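Local coordinates for listeriolysin O (PDB 4CDB), which binds cholesterol-containing host membranes and, after a major conformational change, inserts into them as an oligomeric pore, at residues S69-N81 with Q178-V190. Numbering follows the deposited sequence.
Sequences SINQNNADIQVVN and QLIAKFGTAFKAV. With NA (sodium ion), chain N; NA (sodium ion), chain H; NA (sodium ion), chain K.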
ATOM      1  N   SER A  69     -10.198   8.188  -5.986  1.00 51.73           N
ATOM      2  CA  SER A  69     -10.579   8.579  -4.635  1.00 58.23           C
ATOM      3  C   SER A  69     -10.387   7.435  -3.651  1.00 61.55           C
ATOM      4  O   SER A  69     -10.781   6.298  -3.921  1.00 63.75           O
ATOM      5  CB  SER A  69     -12.037   9.040  -4.591  1.00 59.88           C
ATOM      6  OG  SER A  69     -12.197  10.299  -5.217  1.00 65.34           O
ATOM      7  N   ILE A  70      -9.775   7.739  -2.512  1.00 58.22           N
ATOM      8  CA  ILE A  70      -9.702   6.783  -1.417  1.00 59.02           C
ATOM      9  C   ILE A  70     -10.523   7.300  -0.234  1.00 61.34           C
ATOM     10  O   ILE A  70     -10.169   8.291   0.408  1.00 60.02           O
ATOM     11  CB  ILE A  70      -8.236   6.432  -1.024  1.00 61.98           C
ATOM     12  CG1 ILE A  70      -8.211   5.533   0.214  1.00 66.27           C
ATOM     13  CG2 ILE A  70      -7.399   7.686  -0.803  1.00 60.81           C
ATOM     14  CD1 ILE A  70      -6.840   4.976   0.543  1.00 68.26           C
ATOM     15  N   ASN A  71     -11.647   6.636   0.019  1.00 66.62           N
ATOM     16  CA  ASN A  71     -12.585   7.047   1.056  1.00 70.52           C
ATOM     17  C   ASN A  71     -12.780   5.915   2.058  1.00 68.94           C
ATOM     18  O   ASN A  71     -13.415   4.905   1.751  1.00 71.87           O
ATOM     19  CB  ASN A  71     -13.924   7.440   0.430  1.00 76.09           C
ATOM     20  CG  ASN A  71     -14.400   8.812   0.872  1.00 83.48           C
ATOM     21  OD1 ASN A  71     -14.569   9.718   0.055  1.00 85.71           O
ATOM     22  ND2 ASN A  71     -14.625   8.969   2.171  1.00 85.37           N
ATOM     23  N   GLN A  72     -12.240   6.090   3.261  1.00 61.54           N
ATOM     24  CA  GLN A  72     -12.105   4.978   4.196  1.00 55.71           C
ATOM     25  C   GLN A  72     -12.271   5.375   5.669  1.00 56.57           C
ATOM     26  O   GLN A  72     -11.707   6.368   6.125  1.00 54.48           O
ATOM     27  CB  GLN A  72     -10.746   4.312   3.976  1.00 51.02           C
ATOM     28  CG  GLN A  72     -10.420   3.190   4.934  1.00 55.96           C
ATOM     29  CD  GLN A  72      -9.130   2.487   4.569  1.00 62.60           C
ATOM     30  OE1 GLN A  72      -8.882   2.188   3.400  1.00 68.59           O
ATOM     31  NE2 GLN A  72      -8.296   2.226   5.568  1.00 62.41           N
ATOM     32  N   ASN A  73     -13.050   4.586   6.406  1.00 53.36           N
ATOM     33  CA  ASN A  73     -13.256   4.822   7.831  1.00 50.70           C
ATOM     34  C   ASN A  73     -12.488   3.818   8.683  1.00 51.80           C
ATOM     35  O   ASN A  73     -12.705   2.611   8.579  1.00 51.43           O
ATOM     36  CB  ASN A  73     -14.745   4.776   8.172  1.00 51.97           C
ATOM     37  CG  ASN A  73     -15.562   5.728   7.326  1.00 60.61           C
ATOM     38  OD1 ASN A  73     -15.023   6.655   6.723  1.00 64.27           O
ATOM     39  ND2 ASN A  73     -16.869   5.506   7.277  1.00 63.76           N
ATOM     40  N   ASN A  74     -11.588   4.323   9.523  1.00 52.09           N
ATOM     41  CA  ASN A  74     -10.737   3.462  10.338  1.00 53.11           C
ATOM     42  C   ASN A  74     -11.018   3.589  11.832  1.00 51.47           C
ATOM     43  O   ASN A  74     -11.039   4.694  12.378  1.00 48.36           O
ATOM     44  CB  ASN A  74      -9.260   3.750  10.054  1.00 54.83           C
ATOM     45  CG  ASN A  74      -8.894   3.513   8.602  1.00 62.53           C
ATOM     46  OD1 ASN A  74      -9.416   2.601   7.962  1.00 67.52           O
ATOM     47  ND2 ASN A  74      -7.996   4.336   8.073  1.00 60.39           N
ATOM     48  N   ALA A  75     -11.236   2.453  12.486  1.00 52.98           N
ATOM     49  CA  ALA A  75     -11.456   2.429  13.927  1.00 50.62           C
ATOM     50  C   ALA A  75     -10.133   2.226  14.658  1.00 48.59           C
ATOM     51  O   ALA A  75      -9.970   2.655  15.799  1.00 49.96           O
ATOM     52  CB  ALA A  75     -12.442   1.332  14.294  1.00 51.80           C
ATOM     53  N   ASP A  76      -9.191   1.568  13.991  1.00 44.34           N
ATOM     54  CA  ASP A  76      -7.868   1.331  14.558  1.00 44.86           C
ATOM     55  C   ASP A  76      -6.957   2.538  14.366  1.00 39.80           C
ATOM     56  O   ASP A  76      -6.621   2.897  13.238  1.00 44.47           O
ATOM     57  CB  ASP A  76      -7.221   0.103  13.915  1.00 52.19           C
ATOM     58  CG  ASP A  76      -8.012  -1.163  14.154  1.00 64.65           C
ATOM     59  OD1 ASP A  76      -8.440  -1.392  15.305  1.00 69.60           O
ATOM     60  OD2 ASP A  76      -8.207  -1.931  13.188  1.00 71.43           O
ATOM     61  N   ILE A  77      -6.549   3.156  15.471  1.00 34.93           N
ATOM     62  CA  ILE A  77      -5.641   4.295  15.412  1.00 31.35           C
ATOM     63  C   ILE A  77      -4.206   3.793  15.336  1.00 32.86           C
ATOM     64  O   ILE A  77      -3.808   2.921  16.109  1.00 31.35           O
ATOM     65  CB  ILE A  77      -5.775   5.197  16.655  1.00 34.92           C
ATOM     66  CG1 ILE A  77      -7.244   5.346  17.061  1.00 39.01           C
ATOM     67  CG2 ILE A  77      -5.111   6.553  16.406  1.00 29.97           C
ATOM     68  CD1 ILE A  77      -8.108   6.019  16.023  1.00 43.44           C
ATOM     69  N   GLN A  78      -3.433   4.347  14.407  1.00 31.35           N
ATOM     70  CA  GLN A  78      -2.034   3.968  14.235  1.00 30.06           C
ATOM     71  C   GLN A  78      -1.141   4.627  15.285  1.00 34.75           C
ATOM     72  O   GLN A  78      -1.498   5.656  15.858  1.00 36.21           O
ATOM     73  CB  GLN A  78      -1.556   4.331  12.827  1.00 31.85           C
ATOM     74  CG  GLN A  78      -2.317   3.612  11.726  1.00 32.49           C
ATOM     75  CD  GLN A  78      -2.248   2.107  11.872  1.00 37.23           C
ATOM     76  OE1 GLN A  78      -1.163   1.527  11.881  1.00 37.31           O
ATOM     77  NE2 GLN A  78      -3.406   1.470  12.015  1.00 41.86           N
ATOM     78  N   VAL A  79       0.021   4.029  15.532  1.00 35.24           N
ATOM     79  CA  VAL A  79       0.948   4.548  16.530  1.00 37.16           C
ATOM     80  C   VAL A  79       2.262   4.992  15.893  1.00 42.83           C
ATOM     81  O   VAL A  79       2.884   4.231  15.151  1.00 44.02           O
ATOM     82  CB  VAL A  79       1.266   3.484  17.606  1.00 38.52           C
ATOM     83  CG1 VAL A  79       2.302   4.015  18.578  1.00 35.79           C
ATOM     84  CG2 VAL A  79       0.004   3.062  18.344  1.00 38.64           C
ATOM     85  N   VAL A  80       2.679   6.224  16.173  1.00 39.45           N
ATOM     86  CA  VAL A  80       4.007   6.672  15.773  1.00 37.23           C
ATOM     87  C   VAL A  80       5.018   6.074  16.745  1.00 39.09           C
ATOM     88  O   VAL A  80       5.006   6.393  17.932  1.00 40.25           O
ATOM     89  CB  VAL A  80       4.113   8.208  15.767  1.00 38.60           C
ATOM     90  CG1 VAL A  80       5.534   8.645  15.423  1.00 35.79           C
ATOM     91  CG2 VAL A  80       3.116   8.802  14.785  1.00 35.24           C
ATOM     92  N   ASN A  81       5.882   5.201  16.234  1.00 36.90           N
ATOM     93  CA  ASN A  81       6.764   4.387  17.071  1.00 41.95           C
ATOM     94  C   ASN A  81       7.622   5.169  18.064  1.00 46.11           C
ATOM     95  O   ASN A  81       7.835   4.725  19.194  1.00 45.46           O
ATOM     96  CB  ASN A  81       7.652   3.492  16.202  1.00 42.05           C
ATOM     97  CG  ASN A  81       8.668   2.717  17.017  1.00 45.05           C
ATOM     98  OD1 ASN A  81       9.851   3.060  17.042  1.00 47.11           O
ATOM     99  ND2 ASN A  81       8.211   1.668  17.690  1.00 44.10           N
ATOM    100  N   GLN A 178      -2.760  10.123  -0.203  1.00 37.41           N
ATOM    101  CA  GLN A 178      -3.423   8.851  -0.457  1.00 34.35           C
ATOM    102  C   GLN A 178      -3.039   7.827   0.599  1.00 34.29           C
ATOM    103  O   GLN A 178      -3.894   7.140   1.157  1.00 36.06           O
ATOM    104  CB  GLN A 178      -3.045   8.320  -1.841  1.00 36.74           C
ATOM    105  CG  GLN A 178      -3.533   6.906  -2.116  1.00 37.60           C
ATOM    106  CD  GLN A 178      -2.533   6.092  -2.915  1.00 42.21           C
ATOM    107  OE1 GLN A 178      -1.394   6.512  -3.115  1.00 42.29           O
ATOM    108  NE2 GLN A 178      -2.954   4.919  -3.374  1.00 40.23           N
ATOM    109  N   LEU A 179      -1.744   7.732   0.874  1.00 29.66           N
ATOM    110  CA  LEU A 179      -1.235   6.752   1.826  1.00 35.86           C
ATOM    111  C   LEU A 179      -1.555   7.131   3.272  1.00 36.39           C
ATOM    112  O   LEU A 179      -1.671   6.262   4.136  1.00 38.39           O
ATOM    113  CB  LEU A 179       0.268   6.548   1.624  1.00 30.41           C
ATOM    114  CG  LEU A 179       0.625   5.944   0.263  1.00 33.10           C
ATOM    115  CD1 LEU A 179       2.128   5.817   0.098  1.00 30.45           C
ATOM    116  CD2 LEU A 179      -0.053   4.592   0.093  1.00 32.88           C
ATOM    117  N   ILE A 180      -1.702   8.426   3.530  1.00 33.64           N
ATOM    118  CA  ILE A 180      -2.125   8.895   4.846  1.00 37.04           C
ATOM    119  C   ILE A 180      -3.560   8.449   5.130  1.00 39.29           C
ATOM    120  O   ILE A 180      -3.891   8.054   6.246  1.00 33.43           O
ATOM    121  CB  ILE A 180      -1.985  10.429   4.976  1.00 32.49           C
ATOM    122  CG1 ILE A 180      -0.510  10.813   5.085  1.00 28.75           C
ATOM    123  CG2 ILE A 180      -2.723  10.946   6.196  1.00 32.92           C
ATOM    124  CD1 ILE A 180      -0.266  12.307   5.185  1.00 34.49           C
ATOM    125  N   ALA A 181      -4.405   8.486   4.106  1.00 36.06           N
ATOM    126  CA  ALA A 181      -5.788   8.045   4.247  1.00 35.80           C
ATOM    127  C   ALA A 181      -5.870   6.543   4.511  1.00 39.68           C
ATOM    128  O   ALA A 181      -6.845   6.054   5.081  1.00 39.15           O
ATOM    129  CB  ALA A 181      -6.588   8.410   3.008  1.00 28.11           C
ATOM    130  N   LYS A 182      -4.833   5.819   4.104  1.00 43.82           N
ATOM    131  CA  LYS A 182      -4.805   4.366   4.229  1.00 46.35           C
ATOM    132  C   LYS A 182      -4.061   3.906   5.479  1.00 37.30           C
ATOM    133  O   LYS A 182      -4.528   3.028   6.203  1.00 39.02           O
ATOM    134  CB  LYS A 182      -4.158   3.751   2.986  1.00 53.05           C
ATOM    135  CG  LYS A 182      -4.098   2.232   2.988  1.00 61.46           C
ATOM    136  CD  LYS A 182      -5.338   1.622   2.351  1.00 68.19           C
ATOM    137  CE  LYS A 182      -5.209   0.109   2.239  1.00 73.33           C
ATOM    138  NZ  LYS A 182      -5.954  -0.439   1.069  1.00 75.49           N
ATOM    139  N   PHE A 183      -2.901   4.503   5.731  1.00 32.69           N
ATOM    140  CA  PHE A 183      -2.041   4.064   6.824  1.00 34.56           C
ATOM    141  C   PHE A 183      -1.998   5.044   7.998  1.00 38.36           C
ATOM    142  O   PHE A 183      -1.199   4.882   8.920  1.00 39.33           O
ATOM    143  CB  PHE A 183      -0.625   3.810   6.305  1.00 36.95           C
ATOM    144  CG  PHE A 183      -0.556   2.769   5.222  1.00 41.62           C
ATOM    145  CD1 PHE A 183      -0.588   1.420   5.537  1.00 40.24           C
ATOM    146  CD2 PHE A 183      -0.454   3.140   3.890  1.00 41.25           C
ATOM    147  CE1 PHE A 183      -0.522   0.458   4.542  1.00 42.40           C
ATOM    148  CE2 PHE A 183      -0.387   2.183   2.891  1.00 39.56           C
ATOM    149  CZ  PHE A 183      -0.421   0.841   3.217  1.00 40.45           C
ATOM    150  N   GLY A 184      -2.858   6.056   7.964  1.00 36.70           N
ATOM    151  CA  GLY A 184      -2.892   7.050   9.023  1.00 29.42           C
ATOM    152  C   GLY A 184      -1.784   8.074   8.866  1.00 32.54           C
ATOM    153  O   GLY A 184      -0.885   7.900   8.042  1.00 30.54           O
ATOM    154  N   THR A 185      -1.848   9.141   9.658  1.00 36.29           N
ATOM    155  CA  THR A 185      -0.845  10.205   9.623  1.00 36.93           C
ATOM    156  C   THR A 185       0.529   9.672  10.026  1.00 36.40           C
ATOM    157  O   THR A 185       1.565  10.237   9.661  1.00 31.80           O
ATOM    158  CB  THR A 185      -1.252  11.381  10.545  1.00 42.90           C
ATOM    159  OG1 THR A 185      -2.545  11.864  10.160  1.00 43.80           O
ATOM    160  CG2 THR A 185      -0.251  12.526  10.461  1.00 46.35           C
ATOM    161  N   ALA A 186       0.531   8.564  10.759  1.00 34.82           N
ATOM    162  CA  ALA A 186       1.769   7.918  11.184  1.00 37.32           C
ATOM    163  C   ALA A 186       2.658   7.505  10.009  1.00 34.39           C
ATOM    164  O   ALA A 186       3.847   7.249  10.190  1.00 33.70           O
ATOM    165  CB  ALA A 186       1.462   6.714  12.067  1.00 36.93           C
ATOM    166  N   PHE A 187       2.084   7.444   8.811  1.00 34.87           N
ATOM    167  CA  PHE A 187       2.856   7.118   7.616  1.00 38.55           C
ATOM    168  C   PHE A 187       3.994   8.114   7.365  1.00 41.19           C
ATOM    169  O   PHE A 187       5.055   7.732   6.873  1.00 44.07           O
ATOM    170  CB  PHE A 187       1.957   7.015   6.379  1.00 39.34           C
ATOM    171  CG  PHE A 187       2.724   6.929   5.087  1.00 44.34           C
ATOM    172  CD1 PHE A 187       3.326   5.741   4.698  1.00 45.79           C
ATOM    173  CD2 PHE A 187       2.856   8.041   4.270  1.00 48.11           C
ATOM    174  CE1 PHE A 187       4.043   5.664   3.513  1.00 47.25           C
ATOM    175  CE2 PHE A 187       3.571   7.969   3.087  1.00 52.09           C
ATOM    176  CZ  PHE A 187       4.165   6.781   2.710  1.00 50.67           C
ATOM    177  N   LYS A 188       3.770   9.382   7.707  1.00 40.23           N
ATOM    178  CA  LYS A 188       4.769  10.428   7.484  1.00 43.15           C
ATOM    179  C   LYS A 188       6.058  10.137   8.248  1.00 46.65           C
ATOM    180  O   LYS A 188       7.155  10.355   7.736  1.00 47.66           O
ATOM    181  CB  LYS A 188       4.224  11.807   7.870  1.00 47.94           C
ATOM    182  CG  LYS A 188       2.902  12.165   7.202  1.00 53.49           C
ATOM    183  CD  LYS A 188       2.384  13.535   7.633  1.00 57.59           C
ATOM    184  CE  LYS A 188       2.911  14.638   6.728  1.00 62.60           C
ATOM    185  NZ  LYS A 188       1.964  15.789   6.639  1.00 66.82           N
ATOM    186  N   ALA A 189       5.918   9.647   9.476  1.00 44.88           N
ATOM    187  CA  ALA A 189       7.074   9.260  10.278  1.00 45.66           C
ATOM    188  C   ALA A 189       7.799   8.082   9.636  1.00 41.55           C
ATOM    189  O   ALA A 189       9.026   8.068   9.546  1.00 43.52           O
ATOM    190  CB  ALA A 189       6.647   8.913  11.698  1.00 40.42           C
ATOM    191  N   VAL A 190       7.028   7.096   9.192  1.00 37.33           N
ATOM    192  CA  VAL A 190       7.589   5.925   8.530  1.00 43.83           C
ATOM    193  C   VAL A 190       8.258   6.314   7.213  1.00 44.72           C
ATOM    194  O   VAL A 190       9.310   5.782   6.859  1.00 47.64           O
ATOM    195  CB  VAL A 190       6.508   4.854   8.266  1.00 43.51           C
ATOM    196  CG1 VAL A 190       7.098   3.662   7.533  1.00 44.93           C
ATOM    197  CG2 VAL A 190       5.879   4.407   9.574  1.00 46.21           C
TER
HETATM  198 NA    NA N1539       0.309   2.567   9.559  1.00 56.28          NA
HETATM  199 NA    NA H1533      -5.711   8.981   8.350  1.00 54.30          NA
HETATM  200 NA    NA K1536      -5.569   3.618  -3.273  1.00 59.59          NA
HETATM  201  O   HOH W   1      -4.766   9.135  11.039  1.00 35.19           O
HETATM  202  O   HOH W   2      -7.140   6.759   9.732  1.00 51.30           O
HETATM  203  O   HOH W   3      -1.230   0.540   9.179  1.00 40.98           O
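A strand-on-helix contact, in which Ile70 meets Ala181 and Lys182, joins the end of strand 59-74 to helix 176-183, with a sodium ion bridging the two segments at the helix's C-terminal end. Strand 69-74 and helix 178-183 run nearly parallel, at 21°, with axes 8.6 Å apart. The small Ala181 suits the branched Ile70, whose CG2 lies 4.0 Å from Ala181 CB. Ile70 CD1 extends to Lys182 CB at 3.8 Å, the two side chains crossing at about a right angle; Lys182 NZ continues to a salt bridge with Glu171. Further along, Gln78 bends at chi2 (-57°), bringing OE1 to sodium at 2.9 Å, while Phe183 O binds the same ion at 2.8 Å; Tyr265 completes the protein ligands, and Lys214 also bonds Gln78 OE1. Gly184, the first residue to leave helical geometry, has positive phi (79°), and a β-carbon there would crowd Gln78 CG. Ala186 CB, a small methyl, lies 3.8 Å from Val80 CG2, and Ala189 CB receives Val80 CG1. Residues 176-189 probably become a membrane-spanning β-strand in the pore; here they are two helices joined by a turn, consistent with the soluble form. Strand 362-385 pairs with strand 59-74, while Leu179, Phe183 and Phe187 pack on strand 207-222.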